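Local coordinates for CBS domain-containing protein (Pyrococcus horikoshii, PDB 2YZI) that is of unknown function but, as a protein built from two CBS domains, probably binds an adenosine-containing nucleotide as a regulatory module, at residues G92-K97 with G116-S121. Residues are numbered along the deposited sequence; the frame is centred on the assembly and turned at random.
Sequences GEVLRK and GIFTLS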
loop_
_atom_site.group_PDB
_atom_site.type_symbol
_atom_site.label_atom_id
_atom_site.label_comp_id
_atom_site.label_asym_id
_atom_site.label_seq_id
_atom_site.Cartn_x
_atom_site.Cartn_y
_atom_site.Cartn_z
ATOM N N GLY B 92 1.385 19.037 -1.423
ATOM C CA GLY B 92 2.575 18.836 -2.235
ATOM C C GLY B 92 3.821 18.476 -1.451
ATOM O O GLY B 92 4.506 17.509 -1.783
ATOM N N GLU B 93 4.116 19.260 -0.417
ATOM C CA GLU B 93 5.278 19.028 0.432
ATOM C C GLU B 93 5.169 17.699 1.184
ATOM O O GLU B 93 6.181 17.028 1.443
ATOM C CB GLU B 93 5.439 20.179 1.429
ATOM C CG GLU B 93 5.761 21.521 0.775
ATOM C CD GLU B 93 5.904 22.655 1.787
ATOM O OE1 GLU B 93 6.594 22.457 2.812
ATOM O OE2 GLU B 93 5.343 23.747 1.553
ATOM N N VAL B 94 3.946 17.316 1.540
ATOM C CA VAL B 94 3.738 16.055 2.241
ATOM C C VAL B 94 4.055 14.913 1.282
ATOM O O VAL B 94 4.737 13.954 1.644
ATOM C CB VAL B 94 2.288 15.941 2.751
ATOM C CG1 VAL B 94 2.008 14.515 3.247
ATOM C CG2 VAL B 94 2.078 16.940 3.885
ATOM N N LEU B 95 3.570 15.029 0.049
ATOM C CA LEU B 95 3.827 14.016 -0.974
ATOM C C LEU B 95 5.330 13.866 -1.210
ATOM O O LEU B 95 5.853 12.752 -1.306
ATOM C CB LEU B 95 3.145 14.401 -2.284
ATOM C CG LEU B 95 1.789 13.764 -2.582
ATOM C CD1 LEU B 95 0.865 13.923 -1.404
ATOM C CD2 LEU B 95 1.196 14.402 -3.835
ATOM N N ARG B 96 6.020 14.993 -1.307
ATOM C CA ARG B 96 7.454 14.969 -1.520
ATOM C C ARG B 96 8.155 14.269 -0.346
ATOM O O ARG B 96 9.078 13.473 -0.532
ATOM C CB ARG B 96 7.979 16.393 -1.675
ATOM C CG ARG B 96 9.496 16.479 -1.661
ATOM C CD ARG B 96 9.994 17.888 -1.910
ATOM N NE ARG B 96 11.442 17.915 -2.050
ATOM C CZ ARG B 96 12.143 18.990 -2.393
ATOM N NH1 ARG B 96 11.528 20.138 -2.634
ATOM N NH2 ARG B 96 13.459 18.912 -2.502
ATOM N N LYS B 97 7.711 14.556 0.867
ATOM C CA LYS B 97 8.324 13.934 2.024
ATOM C C LYS B 97 8.109 12.416 2.025
ATOM O O LYS B 97 9.002 11.659 2.388
ATOM C CB LYS B 97 7.770 14.550 3.314
ATOM C CG LYS B 97 8.532 14.123 4.545
ATOM C CD LYS B 97 8.147 14.938 5.753
ATOM C CE LYS B 97 9.063 14.609 6.918
ATOM N NZ LYS B 97 8.720 15.441 8.090
ATOM N N GLY B 116 -3.965 12.439 13.152
ATOM C CA GLY B 116 -4.499 11.723 12.019
ATOM C C GLY B 116 -3.378 11.070 11.249
ATOM O O GLY B 116 -2.248 10.993 11.730
ATOM N N ILE B 117 -3.701 10.608 10.047
ATOM C CA ILE B 117 -2.737 9.955 9.186
ATOM C C ILE B 117 -3.138 10.172 7.735
ATOM O O ILE B 117 -4.326 10.255 7.423
ATOM C CB ILE B 117 -2.694 8.443 9.474
ATOM C CG1 ILE B 117 -1.550 7.793 8.693
ATOM C CG2 ILE B 117 -4.037 7.810 9.120
ATOM C CD1 ILE B 117 -1.404 6.318 8.965
ATOM N N PHE B 118 -2.149 10.291 6.855
ATOM C CA PHE B 118 -2.419 10.453 5.436
ATOM C C PHE B 118 -1.804 9.253 4.728
ATOM O O PHE B 118 -0.626 8.950 4.915
ATOM C CB PHE B 118 -1.810 11.746 4.896
ATOM C CG PHE B 118 -2.013 11.931 3.410
ATOM C CD1 PHE B 118 -3.286 12.139 2.887
ATOM C CD2 PHE B 118 -0.934 11.876 2.538
ATOM C CE1 PHE B 118 -3.490 12.286 1.506
ATOM C CE2 PHE B 118 -1.123 12.023 1.146
ATOM C CZ PHE B 118 -2.407 12.229 0.634
ATOM N N THR B 119 -2.606 8.570 3.920
ATOM C CA THR B 119 -2.140 7.376 3.217
ATOM C C THR B 119 -2.282 7.510 1.709
ATOM O O THR B 119 -2.832 8.490 1.218
ATOM C CB THR B 119 -2.940 6.124 3.676
ATOM O OG1 THR B 119 -4.280 6.184 3.164
ATOM C CG2 THR B 119 -2.996 6.066 5.189
ATOM N N LEU B 120 -1.779 6.525 0.971
ATOM C CA LEU B 120 -1.887 6.567 -0.481
ATOM C C LEU B 120 -3.346 6.398 -0.865
ATOM O O LEU B 120 -3.783 6.899 -1.900
ATOM C CB LEU B 120 -1.029 5.483 -1.137
ATOM C CG LEU B 120 0.485 5.709 -1.027
ATOM C CD1 LEU B 120 1.193 4.881 -2.082
ATOM C CD2 LEU B 120 0.815 7.182 -1.222
ATOM N N SER B 121 -4.103 5.700 -0.020
ATOM C CA SER B 121 -5.530 5.514 -0.274
ATOM C C SER B 121 -6.210 6.876 -0.192
ATOM O O SER B 121 -7.123 7.168 -0.968
ATOM C CB SER B 121 -6.157 4.563 0.747
ATOM O OG SER B 121 -5.738 3.229 0.522
#
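F118 swings its CG anti to its own backbone N (chi1 178°), which carries the ring off strand 113-119 toward helix 91-101, where V94 and L95 receive it. V94, with CG1 likewise opposite its backbone N (chi1 169°), sets that methyl 4.0 Å from CD2 of F118. One residue on, L95 leaves the helix at a slant to the strand, but its branched end turns back, and its CD1 comes to 3.8 Å from CE2 of F118. Two adjacent ring carbons, CD2 and CE2, are thus each met by a methyl group, both approaching obliquely. Phenylalanine suits the strand position because its long side chain bridges the distance to the helix, while its flat, apolar ring gives the methyls a surface to pack on; the closest CA atoms of the two segments, those of V94 and F118, are 8.9 Å apart. The short, branched valine fits where the helix faces the sheet, while the longer leucine can reach in from its flank. I106 of the adjoining strand touches both V94 and F118, and M98 adds a further side chain against the ring. L95 also packs on S127 of the second subunit, so this core lies close to the dimer interface. Just beyond F118 the strand gives way to helix 120-127: T119 occupies the N-cap, its OG1 accepting a weak bond from S121 N at 3.2 Å. This is helix-on-sheet packing within the second CBS domain, buried and wholly apolar between the two segments, so here helix 91-101 meets strand 113-119 through dispersion and the hydrophobic effect, without directional bonds.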